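Long-range contacts in cycloalternan-forming enzyme (Listeria monocytogenes serovar 1/2a, PDB 5F7U), which belongs to glycoside hydrolase family 31 and joins a TIM-barrel domain to beta-rich accessory domains and a family 6 carbohydrate-binding module: residues 759-764 with 793-798; 878-883 with 931-936; 976-981 with 1042-1047; 1011-1016 with 1031-1036. The protein carries 1 engineered substitution. All coordinates share one frame; numbering follows the deposited sequence.

Contact 1 joins two sheets of the family 31 C-terminal domain and is the most purely apolar of the four: every touching residue is buried, and no hydrogen bond crosses between its segments. Contact 2 also joins two sheets, but where the chain leaves their strands it gains a water-bridged polar margin. Contacts 3 and 4 share the family 6 module, their centres about 10 Å apart, with contact 4 nested in the chain loop that contact 3 closes. They differ in kind: 976-981 and 1042-1047 are neighbours in one sheet and bond through their backbones, whereas 1011-1016 and 1031-1036 belong to different sheets and meet through side chains, buried at Ile-1015 and Val-1031 but solvated toward Thr-1034.

Contact 1 of 4, residues 759-764 with 793-798; sequences KEVYLP and PVFAKA
Pro-793, just ahead of strand 794-797, meets two residues of the opposing strand. Its CG lies 4.1 Å from CG of Lys-759, whose aliphatic chain runs at about a right angle to the proline ring. A bend in that chain (chi2 67°) takes the lysine end away from the proline; NZ is hydrogen-bonded to the backbone oxygens of Pro-750 and Glu-738, so the contact uses only the methylene part of this buried residue. On the same proline, CB packs 4.3 Å from CG2 of Val-761.

Two residues on, Phe-795 fills the middle of the interface. Its CA-CB bond points at strand 759-763, and a chi1 of -46°, with CG anti to the carbonyl carbon, sets the ring against Val-761 and Leu-763. Val-761 approaches from the opposite direction. Val-761 CG1 reaches CE1 of Phe-795 at 3.8 Å, obliquely to the ring, and CG2 of the valine is 4.2 Å from the same carbon, so both methyls bear on one ring position. Leu-763 CD2 instead sits over a face of the ring, 4.4 Å from Phe-795 CD1. The ring also meets that of His-777, a glycan-pocket residue, with planes about perpendicular, and the Phe-795 side chain is about 5 Å from a bound alpha-D-glucopyranose.

Within the glycosyl hydrolase family 31 C-terminal domain, this layer joins two sheets. Strand 758-763 pairs with strand 781-786, whereas strand 794-797 runs between strands 746-748 and 767-770, from which Leu-747 touches Val-761 and Leu-763, and Trp-768 touches Leu-763 and Phe-795.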
loop_
_atom_site.group_PDB
_atom_site.type_symbol
_atom_site.label_atom_id
_atom_site.label_comp_id
_atom_site.label_asym_id
_atom_site.label_seq_id
_atom_site.Cartn_x
_atom_site.Cartn_y
_atom_site.Cartn_z
ATOM N N LYS A 759 6.194 22.652 6.782
ATOM C CA LYS A 759 5.345 21.495 6.484
ATOM C C LYS A 759 4.067 21.537 7.317
ATOM O O LYS A 759 4.128 21.561 8.551
ATOM C CB LYS A 759 6.125 20.197 6.758
ATOM C CG LYS A 759 5.308 18.899 6.728
ATOM C CD LYS A 759 4.794 18.603 5.319
ATOM C CE LYS A 759 4.098 17.247 5.331
ATOM N NZ LYS A 759 3.518 16.889 3.995
ATOM N N GLU A 760 2.914 21.540 6.643
ATOM C CA GLU A 760 1.624 21.444 7.340
ATOM C C GLU A 760 1.427 20.001 7.752
ATOM O O GLU A 760 1.673 19.087 6.945
ATOM C CB GLU A 760 0.478 21.843 6.412
ATOM C CG GLU A 760 0.335 23.338 6.251
ATOM C CD GLU A 760 -0.836 23.732 5.352
ATOM O OE1 GLU A 760 -1.625 22.869 4.903
ATOM O OE2 GLU A 760 -0.959 24.922 5.081
ATOM N N VAL A 761 1.033 19.785 9.010
ATOM C CA VAL A 761 0.708 18.437 9.486
ATOM C C VAL A 761 -0.665 18.483 10.124
ATOM O O VAL A 761 -0.862 19.229 11.097
ATOM C CB VAL A 761 1.716 17.903 10.532
ATOM C CG1 VAL A 761 1.391 16.440 10.870
ATOM C CG2 VAL A 761 3.156 18.014 10.031
ATOM N N TYR A 762 -1.611 17.708 9.605
ATOM C CA TYR A 762 -2.909 17.672 10.268
ATOM C C TYR A 762 -2.831 16.683 11.437
ATOM O O TYR A 762 -2.465 15.505 11.231
ATOM C CB TYR A 762 -4.087 17.299 9.321
ATOM C CG TYR A 762 -5.341 17.164 10.169
ATOM C CD1 TYR A 762 -5.920 18.298 10.772
ATOM C CD2 TYR A 762 -5.868 15.901 10.485
ATOM C CE1 TYR A 762 -7.020 18.182 11.603
ATOM C CE2 TYR A 762 -6.973 15.771 11.321
ATOM C CZ TYR A 762 -7.533 16.914 11.891
ATOM O OH TYR A 762 -8.621 16.817 12.731
ATOM N N LEU A 763 -3.152 17.160 12.649
ATOM C CA LEU A 763 -3.168 16.296 13.818
ATOM C C LEU A 763 -4.595 15.996 14.229
ATOM O O LEU A 763 -5.317 16.913 14.620
ATOM C CB LEU A 763 -2.410 16.937 14.989
ATOM C CG LEU A 763 -0.938 17.261 14.729
ATOM C CD1 LEU A 763 -0.389 17.991 15.951
ATOM C CD2 LEU A 763 -0.112 16.015 14.404
ATOM N N PRO A 764 -5.001 14.716 14.153
ATOM C CA PRO A 764 -6.320 14.342 14.669
ATOM C C PRO A 764 -6.422 14.559 16.172
ATOM O O PRO A 764 -5.415 14.771 16.848
ATOM C CB PRO A 764 -6.410 12.844 14.370
ATOM C CG PRO A 764 -5.434 12.622 13.267
ATOM C CD PRO A 764 -4.290 13.547 13.607
ATOM N N PRO A 793 9.059 15.348 10.102
ATOM C CA PRO A 793 8.120 15.373 11.249
ATOM C C PRO A 793 7.540 13.980 11.494
ATOM O O PRO A 793 6.938 13.405 10.592
ATOM C CB PRO A 793 6.999 16.321 10.786
ATOM C CG PRO A 793 7.564 17.055 9.602
ATOM C CD PRO A 793 8.563 16.136 8.959
ATOM N N VAL A 794 7.757 13.428 12.688
ATOM C CA VAL A 794 7.151 12.140 13.084
ATOM C C VAL A 794 6.670 12.281 14.524
ATOM O O VAL A 794 7.429 12.743 15.372
ATOM C CB VAL A 794 8.118 10.934 12.984
ATOM C CG1 VAL A 794 7.378 9.640 13.326
ATOM C CG2 VAL A 794 8.704 10.785 11.570
ATOM N N PHE A 795 5.425 11.875 14.782
ATOM C CA PHE A 795 4.798 12.048 16.097
ATOM C C PHE A 795 4.204 10.750 16.616
ATOM O O PHE A 795 3.637 9.962 15.845
ATOM C CB PHE A 795 3.671 13.079 16.030
ATOM C CG PHE A 795 4.035 14.333 15.283
ATOM C CD1 PHE A 795 3.963 14.369 13.886
ATOM C CD2 PHE A 795 4.449 15.488 15.978
ATOM C CE1 PHE A 795 4.308 15.521 13.189
ATOM C CE2 PHE A 795 4.769 16.651 15.281
ATOM C CZ PHE A 795 4.701 16.665 13.883
ATOM N N ALA A 796 4.321 10.540 17.926
ATOM C CA ALA A 796 3.696 9.384 18.564
ATOM C C ALA A 796 2.372 9.769 19.194
ATOM O O ALA A 796 2.266 10.784 19.865
ATOM C CB ALA A 796 4.613 8.791 19.627
ATOM N N LYS A 797 1.393 8.896 18.998
ATOM C CA LYS A 797 0.043 9.003 19.549
ATOM C C LYS A 797 0.071 8.800 21.057
ATOM O O LYS A 797 0.899 8.047 21.573
ATOM C CB LYS A 797 -0.779 7.895 18.902
ATOM C CG LYS A 797 -2.254 7.892 19.180
ATOM C CD LYS A 797 -2.933 6.955 18.181
ATOM C CE LYS A 797 -2.716 5.481 18.461
ATOM N NZ LYS A 797 -3.596 4.696 17.529
ATOM N N ALA A 798 -0.845 9.472 21.763
ATOM C CA ALA A 798 -0.992 9.300 23.215
ATOM C C ALA A 798 -1.187 7.831 23.575
ATOM O O ALA A 798 -1.987 7.137 22.948
ATOM C CB ALA A 798 -2.166 10.142 23.726
#

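Contact 2 of 4, residues 878-883 with 931-936; sequences VFSTEP and IVLNGV
Leu-933 pushes its CD2 methyl into the branched end of Val-878, the two side chains meeting tip to tip. CD2 of Leu-933 is 3.8 Å from Val-878 CB and lies almost equally close to both valine methyls, so it nestles against the fork instead of one branch. The leucine chi2 of 66°, measured to CD1, leaves CD2 anti to CA and therefore at the far end of the side chain, against Val-878. The same methyl also borders the ring of Pro-883.

The second apolar group is Pro-883 with Val-936, which cross at a slant; proline CG is 3.7 Å from Val-936 CG1. That methyl comes slightly nearer to backbone, 3.5 Å from the carbonyl O of Thr-881. Ser-880 OG donates a 2.7 Å hydrogen bond to this same Thr-881 O and is also bonded to Thr-918 OG1, so two hydrogen bonds hold the serine hydroxyl beside Val-936.

At the margin a water bridges the segments. It accepts from Thr-881 OG1 at 2.7 Å and donates to Glu-882 O at 2.6 Å and Gly-935 O at 2.8 Å, while the threonine hydroxyl also receives the N-H of Asn-937. Gly-935 makes the turn with a positive phi of 71°.

Strand 874-879 belongs to a mixed sheet and strand 929-934 to an antiparallel one; apolar side chains between them, with polar links where the chain leaves the strands, are consistent with a beta sandwich.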
loop_
_atom_site.group_PDB
_atom_site.type_symbol
_atom_site.label_atom_id
_atom_site.label_comp_id
_atom_site.label_asym_id
_atom_site.label_seq_id
_atom_site.Cartn_x
_atom_site.Cartn_y
_atom_site.Cartn_z
ATOM N N VAL A 878 10.320 6.447 29.390
ATOM C CA VAL A 878 8.985 6.968 29.696
ATOM C C VAL A 878 8.990 8.491 29.598
ATOM O O VAL A 878 9.768 9.161 30.292
ATOM C CB VAL A 878 8.521 6.535 31.113
ATOM C CG1 VAL A 878 7.063 6.912 31.354
ATOM C CG2 VAL A 878 8.720 5.043 31.334
ATOM N N PHE A 879 8.072 9.032 28.793
ATOM C CA PHE A 879 7.914 10.492 28.636
ATOM C C PHE A 879 7.258 11.020 29.910
ATOM O O PHE A 879 6.105 10.682 30.201
ATOM C CB PHE A 879 7.056 10.771 27.393
ATOM C CG PHE A 879 7.039 12.213 26.934
ATOM C CD1 PHE A 879 8.223 12.897 26.613
ATOM C CD2 PHE A 879 5.808 12.866 26.726
ATOM C CE1 PHE A 879 8.186 14.215 26.126
ATOM C CE2 PHE A 879 5.770 14.178 26.264
ATOM C CZ PHE A 879 6.952 14.851 25.949
ATOM N N SER A 880 8.004 11.798 30.696
ATOM C CA SER A 880 7.511 12.305 31.990
ATOM C C SER A 880 8.512 13.259 32.584
ATOM O O SER A 880 9.631 13.365 32.094
ATOM C CB SER A 880 7.304 11.154 33.001
ATOM O OG SER A 880 8.552 10.696 33.526
ATOM N N THR A 881 8.120 13.935 33.665
ATOM C CA THR A 881 9.104 14.671 34.468
ATOM C C THR A 881 9.961 13.678 35.264
ATOM O O THR A 881 9.676 12.479 35.281
ATOM C CB THR A 881 8.439 15.669 35.423
ATOM O OG1 THR A 881 7.568 14.954 36.307
ATOM C CG2 THR A 881 7.665 16.718 34.636
ATOM N N GLU A 882 10.988 14.191 35.938
ATOM C CA GLU A 882 11.932 13.340 36.672
ATOM C C GLU A 882 11.310 12.672 37.902
ATOM O O GLU A 882 10.802 13.376 38.773
ATOM C CB GLU A 882 13.148 14.151 37.111
ATOM C CG GLU A 882 14.253 13.286 37.710
ATOM C CD GLU A 882 15.557 14.039 37.916
ATOM O OE1 GLU A 882 15.551 15.280 37.835
ATOM O OE2 GLU A 882 16.590 13.384 38.170
ATOM N N PRO A 883 11.395 11.327 38.000
ATOM C CA PRO A 883 10.884 10.643 39.200
ATOM C C PRO A 883 11.627 11.005 40.475
ATOM O O PRO A 883 12.790 11.441 40.427
ATOM C CB PRO A 883 11.143 9.154 38.908
ATOM C CG PRO A 883 11.350 9.062 37.446
ATOM C CD PRO A 883 11.990 10.366 37.047
ATOM N N ILE A 931 6.837 -2.369 37.440
ATOM C CA ILE A 931 7.683 -1.171 37.479
ATOM C C ILE A 931 6.787 0.004 37.856
ATOM O O ILE A 931 5.721 0.180 37.266
ATOM C CB ILE A 931 8.371 -0.897 36.110
ATOM C CG1 ILE A 931 9.307 -2.061 35.715
ATOM C CG2 ILE A 931 9.125 0.439 36.117
ATOM C CD1 ILE A 931 9.764 -2.020 34.260
ATOM N N VAL A 932 7.196 0.782 38.855
ATOM C CA VAL A 932 6.450 1.997 39.219
ATOM C C VAL A 932 7.391 3.194 39.234
ATOM O O VAL A 932 8.445 3.157 39.897
ATOM C CB VAL A 932 5.714 1.860 40.576
ATOM C CG1 VAL A 932 4.928 3.119 40.883
ATOM C CG2 VAL A 932 4.773 0.662 40.571
ATOM N N LEU A 933 7.011 4.245 38.507
ATOM C CA LEU A 933 7.693 5.537 38.574
ATOM C C LEU A 933 6.907 6.427 39.525
ATOM O O LEU A 933 5.708 6.664 39.313
ATOM C CB LEU A 933 7.769 6.203 37.186
ATOM C CG LEU A 933 8.719 5.653 36.119
ATOM C CD1 LEU A 933 8.333 4.253 35.647
ATOM C CD2 LEU A 933 8.680 6.589 34.916
ATOM N N ASN A 934 7.577 6.906 40.570
ATOM C CA ASN A 934 6.940 7.774 41.581
ATOM C C ASN A 934 7.344 9.223 41.449
ATOM O O ASN A 934 8.459 9.531 41.036
ATOM C CB ASN A 934 7.292 7.312 42.991
ATOM C CG ASN A 934 6.784 5.919 43.290
ATOM O OD1 ASN A 934 7.578 4.990 43.516
ATOM N ND2 ASN A 934 5.471 5.754 43.289
ATOM N N GLY A 935 6.434 10.113 41.820
ATOM C CA GLY A 935 6.709 11.542 41.797
ATOM C C GLY A 935 6.798 12.151 40.412
ATOM O O GLY A 935 7.412 13.205 40.248
ATOM N N VAL A 936 6.180 11.504 39.425
ATOM C CA VAL A 936 6.249 11.967 38.020
ATOM C C VAL A 936 4.997 12.708 37.583
ATOM O O VAL A 936 3.892 12.366 37.985
ATOM C CB VAL A 936 6.463 10.805 37.027
ATOM C CG1 VAL A 936 7.852 10.208 37.210
ATOM C CG2 VAL A 936 5.378 9.736 37.183
HETATM O O HOH W 1 8.792 15.062 38.691
#

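Contact 3 of 4, residues 976-981 with 1042-1047; sequences VEFDID and VVFDFE
Phe-978 and Phe-1044 lean against each other on one face of the sheet, their ring planes turned 73° apart and their centroids separated by 5.6 Å. The meeting is oblique for the Phe-1044 ring, while Phe-978 receives its partner near its own plane, at the edge: Phe-978 CE1 lies 3.5 Å from Phe-1044 CD1. Val-1042 O also sits in the plane of the Phe-978 ring, at its edge.

On this face Ile-980 crosses Val-1042 at a slant, its CD1 3.7 Å from valine CG2. The opposite face carries Glu-977 across Val-1043; with CG anti to the backbone N (chi1 178°) and the chain extended beyond it, the glutamate lays CG 3.9 Å from Val-1043 CG2, and its OE2 is bonded to Gln-1041 NE2.

Between the two faces, the antiparallel backbones exchange two pairs of bonds. Val-976 and Phe-1044 bond both ways, as do Phe-978 and Val-1042, where Phe-978 N reaches Val-1042 O at 2.7 Å and 172°. Glu-977 and Val-1043 form the non-hydrogen-bonded pair between.

Strand 975-981 lies between strands 947-949 and 1039-1045, and 1039-1045 pairs on its other side with strand 1002-1008. Met-991 and Val-1059, from strands 987-996 and 1054-1062 of the facing sheet, cover the phenylalanine side in this carbohydrate-binding module.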
loop_
_atom_site.group_PDB
_atom_site.type_symbol
_atom_site.label_atom_id
_atom_site.label_comp_id
_atom_site.label_asym_id
_atom_site.label_seq_id
_atom_site.Cartn_x
_atom_site.Cartn_y
_atom_site.Cartn_z
ATOM N N VAL A 976 5.109 34.350 24.740
ATOM C CA VAL A 976 5.374 32.915 24.556
ATOM C C VAL A 976 4.003 32.230 24.633
ATOM O O VAL A 976 3.315 32.339 25.649
ATOM C CB VAL A 976 6.342 32.341 25.633
ATOM C CG1 VAL A 976 6.633 30.863 25.388
ATOM C CG2 VAL A 976 7.657 33.108 25.665
ATOM N N GLU A 977 3.611 31.552 23.555
ATOM C CA GLU A 977 2.300 30.894 23.477
ATOM C C GLU A 977 2.470 29.378 23.442
ATOM O O GLU A 977 3.269 28.850 22.658
ATOM C CB GLU A 977 1.505 31.400 22.268
ATOM C CG GLU A 977 0.138 30.735 22.082
ATOM C CD GLU A 977 -0.745 31.375 21.005
ATOM O OE1 GLU A 977 -0.392 32.434 20.443
ATOM O OE2 GLU A 977 -1.824 30.808 20.717
ATOM N N PHE A 978 1.722 28.695 24.312
ATOM C CA PHE A 978 1.730 27.237 24.428
ATOM C C PHE A 978 0.388 26.661 23.989
ATOM O O PHE A 978 -0.678 27.287 24.178
ATOM C CB PHE A 978 1.938 26.794 25.883
ATOM C CG PHE A 978 3.278 27.170 26.482
ATOM C CD1 PHE A 978 3.480 28.422 27.077
ATOM C CD2 PHE A 978 4.330 26.250 26.505
ATOM C CE1 PHE A 978 4.707 28.754 27.652
ATOM C CE2 PHE A 978 5.564 26.583 27.072
ATOM C CZ PHE A 978 5.752 27.837 27.649
ATOM N N ASP A 979 0.452 25.452 23.449
ATOM C CA ASP A 979 -0.719 24.654 23.139
ATOM C C ASP A 979 -0.716 23.550 24.177
ATOM O O ASP A 979 0.143 22.662 24.138
ATOM C CB ASP A 979 -0.589 24.052 21.732
ATOM C CG ASP A 979 -0.496 25.105 20.638
ATOM O OD1 ASP A 979 -1.413 25.943 20.532
ATOM O OD2 ASP A 979 0.477 25.064 19.848
ATOM N N ILE A 980 -1.646 23.607 25.132
ATOM C CA ILE A 980 -1.569 22.721 26.287
ATOM C C ILE A 980 -2.785 21.822 26.432
ATOM O O ILE A 980 -3.921 22.279 26.325
ATOM C CB ILE A 980 -1.304 23.513 27.587
ATOM C CG1 ILE A 980 0.138 24.037 27.553
ATOM C CG2 ILE A 980 -1.548 22.642 28.833
ATOM C CD1 ILE A 980 0.505 24.996 28.655
ATOM N N ASP A 981 -2.531 20.536 26.659
ATOM C CA ASP A 981 -3.614 19.608 26.971
ATOM C C ASP A 981 -3.917 19.509 28.460
ATOM O O ASP A 981 -3.017 19.609 29.301
ATOM C CB ASP A 981 -3.284 18.221 26.422
ATOM C CG ASP A 981 -3.493 18.129 24.932
ATOM O OD1 ASP A 981 -4.472 18.742 24.423
ATOM O OD2 ASP A 981 -2.675 17.446 24.264
ATOM N N VAL A 1042 -2.486 28.838 25.953
ATOM C CA VAL A 1042 -1.849 29.423 27.143
ATOM C C VAL A 1042 -0.794 30.425 26.692
ATOM O O VAL A 1042 0.231 30.036 26.130
ATOM C CB VAL A 1042 -1.260 28.335 28.074
ATOM C CG1 VAL A 1042 -0.565 28.944 29.294
ATOM C CG2 VAL A 1042 -2.350 27.359 28.514
ATOM N N VAL A 1043 -1.067 31.708 26.926
ATOM C CA VAL A 1043 -0.202 32.791 26.447
ATOM C C VAL A 1043 0.435 33.513 27.624
ATOM O O VAL A 1043 -0.258 34.054 28.488
ATOM C CB VAL A 1043 -0.966 33.826 25.570
ATOM C CG1 VAL A 1043 0.005 34.839 24.970
ATOM C CG2 VAL A 1043 -1.781 33.155 24.467
ATOM N N PHE A 1044 1.761 33.515 27.651
ATOM C CA PHE A 1044 2.512 34.357 28.573
ATOM C C PHE A 1044 2.880 35.634 27.819
ATOM O O PHE A 1044 3.369 35.574 26.689
ATOM C CB PHE A 1044 3.769 33.638 29.047
ATOM C CG PHE A 1044 3.501 32.503 29.984
ATOM C CD1 PHE A 1044 3.051 31.262 29.506
ATOM C CD2 PHE A 1044 3.736 32.654 31.349
ATOM C CE1 PHE A 1044 2.801 30.209 30.388
ATOM C CE2 PHE A 1044 3.492 31.604 32.235
ATOM C CZ PHE A 1044 3.025 30.380 31.754
ATOM N N ASP A 1045 2.614 36.768 28.453
ATOM C CA ASP A 1045 2.826 38.108 27.899
ATOM C C ASP A 1045 3.689 38.934 28.837
ATOM O O ASP A 1045 3.644 38.737 30.048
ATOM C CB ASP A 1045 1.478 38.833 27.823
ATOM C CG ASP A 1045 0.985 38.997 26.421
ATOM O OD1 ASP A 1045 1.293 38.149 25.547
ATOM O OD2 ASP A 1045 0.271 39.992 26.180
ATOM N N PHE A 1046 4.442 39.881 28.277
ATOM C CA PHE A 1046 4.995 40.977 29.077
ATOM C C PHE A 1046 4.187 42.209 28.716
ATOM O O PHE A 1046 4.270 42.707 27.599
ATOM C CB PHE A 1046 6.480 41.187 28.784
ATOM C CG PHE A 1046 7.148 42.204 29.684
ATOM C CD1 PHE A 1046 6.956 43.578 29.489
ATOM C CD2 PHE A 1046 7.979 41.787 30.718
ATOM C CE1 PHE A 1046 7.580 44.514 30.309
ATOM C CE2 PHE A 1046 8.609 42.718 31.544
ATOM C CZ PHE A 1046 8.408 44.076 31.338
ATOM N N GLU A 1047 3.382 42.680 29.654
ATOM C CA GLU A 1047 2.550 43.843 29.399
ATOM C C GLU A 1047 3.072 45.071 30.129
ATOM O O GLU A 1047 4.116 45.003 30.789
ATOM C CB GLU A 1047 1.095 43.540 29.715
ATOM C CG GLU A 1047 0.550 42.528 28.727
ATOM C CD GLU A 1047 -0.913 42.228 28.881
ATOM O OE1 GLU A 1047 -1.360 41.306 28.170
ATOM O OE2 GLU A 1047 -1.610 42.884 29.690
#

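Contact 4 of 4, residues 1011-1016 with 1031-1036; sequences KKQQIT and VPVTLQ
Gln-1013 makes the direct hydrogen bond of this contact, its NE2 donating to Pro-1032 O at 3.0 Å. The bond is nearly straight (173° at the hydrogen), approaches close to the C=O direction and lies in the plane of the glutamine amide, a geometry that favours this rotation of the amide. The side chain gets there by setting CG between its own backbone N and carbonyl carbon (chi1 58°) and then running extended. A second polar link passes through a water that accepts from Lys-1011 NZ and donates to Thr-1034 OG1, each at 2.8 Å, and the threonine hydroxyl is also bonded to Asp-988 OD1.

These strands face each other across the two sheets of the beta-sandwich, jelly-roll fold known for family 6 modules. Strand 1011-1017 is the edge strand beside 1002-1008, whereas 1027-1035 pairs with 987-996; the two axes run 159° apart in direction and approach no closer than 9.1 Å, too far for backbone pairing.

Apolar contact is concentrated at Val-1031. Ile-1015 meets it at about a right angle and fits its CG2 between the valine methyls, 3.7 Å from both Val-1031 CG1 and Val-1031 CG2. CG1 of this valine also lies over one face of the Gln-1013 amide, 3.5 Å from OE1. Farther in, CD1 of Ile-1015 lies 3.8 Å from CE2 of Phe-1044, and Val-1031 touches Met-991 and Val-993.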
loop_
_atom_site.group_PDB
_atom_site.type_symbol
_atom_site.label_atom_id
_atom_site.label_comp_id
_atom_site.label_asym_id
_atom_site.label_seq_id
_atom_site.Cartn_x
_atom_site.Cartn_y
_atom_site.Cartn_z
ATOM N N LYS A 1011 -8.568 34.110 29.387
ATOM C CA LYS A 1011 -8.795 34.576 30.772
ATOM C C LYS A 1011 -7.458 34.975 31.386
ATOM O O LYS A 1011 -6.557 34.144 31.507
ATOM C CB LYS A 1011 -9.486 33.482 31.611
ATOM C CG LYS A 1011 -9.928 33.947 33.003
ATOM C CD LYS A 1011 -10.520 32.798 33.803
ATOM C CE LYS A 1011 -11.236 33.314 35.044
ATOM N NZ LYS A 1011 -11.887 32.172 35.757
ATOM N N LYS A 1012 -7.354 36.247 31.768
ATOM C CA LYS A 1012 -6.091 36.863 32.196
ATOM C C LYS A 1012 -5.815 36.687 33.690
ATOM O O LYS A 1012 -6.713 36.798 34.516
ATOM C CB LYS A 1012 -6.151 38.358 31.857
ATOM C CG LYS A 1012 -4.907 39.195 32.140
ATOM C CD LYS A 1012 -5.079 40.649 31.705
ATOM C CE LYS A 1012 -6.103 41.411 32.536
ATOM N NZ LYS A 1012 -6.018 42.885 32.307
ATOM N N GLN A 1013 -4.557 36.448 34.033
ATOM C CA GLN A 1013 -4.098 36.645 35.420
ATOM C C GLN A 1013 -2.654 37.086 35.393
ATOM O O GLN A 1013 -1.942 36.827 34.419
ATOM C CB GLN A 1013 -4.247 35.367 36.244
ATOM C CG GLN A 1013 -3.490 34.175 35.689
ATOM C CD GLN A 1013 -3.642 32.957 36.560
ATOM O OE1 GLN A 1013 -3.257 32.965 37.735
ATOM N NE2 GLN A 1013 -4.229 31.907 36.002
ATOM N N GLN A 1014 -2.214 37.726 36.475
ATOM C CA GLN A 1014 -0.818 38.109 36.594
ATOM C C GLN A 1014 -0.111 37.194 37.592
ATOM O O GLN A 1014 -0.670 36.862 38.638
ATOM C CB GLN A 1014 -0.680 39.578 37.002
ATOM C CG GLN A 1014 0.723 40.138 36.759
ATOM C CD GLN A 1014 0.887 41.603 37.135
ATOM O OE1 GLN A 1014 0.547 42.025 38.245
ATOM N NE2 GLN A 1014 1.442 42.385 36.213
ATOM N N ILE A 1015 1.113 36.795 37.258
ATOM C CA ILE A 1015 1.874 35.875 38.099
ATOM C C ILE A 1015 3.146 36.552 38.593
ATOM O O ILE A 1015 3.734 37.374 37.889
ATOM C CB ILE A 1015 2.205 34.538 37.398
ATOM C CG1 ILE A 1015 3.187 34.735 36.230
ATOM C CG2 ILE A 1015 0.911 33.865 36.936
ATOM C CD1 ILE A 1015 3.674 33.443 35.574
ATOM N N THR A 1016 3.540 36.189 39.805
ATOM C CA THR A 1016 4.727 36.736 40.461
ATOM C C THR A 1016 5.819 35.696 40.431
ATOM O O THR A 1016 5.609 34.535 40.814
ATOM C CB THR A 1016 4.421 37.134 41.913
ATOM O OG1 THR A 1016 3.500 38.223 41.897
ATOM C CG2 THR A 1016 5.688 37.581 42.644
ATOM N N VAL A 1031 0.981 28.018 39.575
ATOM C CA VAL A 1031 -0.079 28.935 39.130
ATOM C C VAL A 1031 -1.383 28.134 38.957
ATOM O O VAL A 1031 -1.386 27.148 38.198
ATOM C CB VAL A 1031 0.306 29.609 37.779
ATOM C CG1 VAL A 1031 -0.787 30.564 37.298
ATOM C CG2 VAL A 1031 1.656 30.324 37.883
ATOM N N PRO A 1032 -2.488 28.555 39.630
ATOM C CA PRO A 1032 -3.779 27.880 39.422
ATOM C C PRO A 1032 -4.375 28.233 38.061
ATOM O O PRO A 1032 -4.460 29.427 37.701
ATOM C CB PRO A 1032 -4.665 28.407 40.570
ATOM C CG PRO A 1032 -4.057 29.705 40.972
ATOM C CD PRO A 1032 -2.600 29.699 40.570
ATOM N N VAL A 1033 -4.741 27.196 37.292
ATOM C CA VAL A 1033 -5.337 27.368 35.967
ATOM C C VAL A 1033 -6.559 26.467 35.845
ATOM O O VAL A 1033 -6.688 25.478 36.581
ATOM C CB VAL A 1033 -4.336 27.085 34.797
ATOM C CG1 VAL A 1033 -3.119 28.013 34.856
ATOM C CG2 VAL A 1033 -3.903 25.623 34.755
ATOM N N THR A 1034 -7.451 26.815 34.920
ATOM C CA THR A 1034 -8.614 25.990 34.626
ATOM C C THR A 1034 -8.474 25.593 33.168
ATOM O O THR A 1034 -8.386 26.471 32.285
ATOM C CB THR A 1034 -9.921 26.766 34.869
ATOM O OG1 THR A 1034 -9.997 27.132 36.248
ATOM C CG2 THR A 1034 -11.132 25.914 34.521
ATOM N N LEU A 1035 -8.399 24.284 32.923
ATOM C CA LEU A 1035 -8.210 23.771 31.565
ATOM C C LEU A 1035 -9.426 23.017 31.080
ATOM O O LEU A 1035 -10.094 22.319 31.853
ATOM C CB LEU A 1035 -6.979 22.868 31.487
ATOM C CG LEU A 1035 -5.659 23.543 31.858
ATOM C CD1 LEU A 1035 -4.555 22.502 31.675
ATOM C CD2 LEU A 1035 -5.367 24.783 31.005
ATOM N N GLN A 1036 -9.711 23.169 29.796
ATOM C CA GLN A 1036 -10.817 22.435 29.201
ATOM C C GLN A 1036 -10.318 21.279 28.348
ATOM O O GLN A 1036 -9.110 21.063 28.226
ATOM C CB GLN A 1036 -11.731 23.378 28.410
ATOM C CG GLN A 1036 -11.007 24.358 27.529
ATOM C CD GLN A 1036 -11.887 25.465 27.017
ATOM O OE1 GLN A 1036 -12.690 26.052 27.756
ATOM N NE2 GLN A 1036 -11.744 25.768 25.741
HETATM O O HOH W 2 -10.186 29.930 36.124
#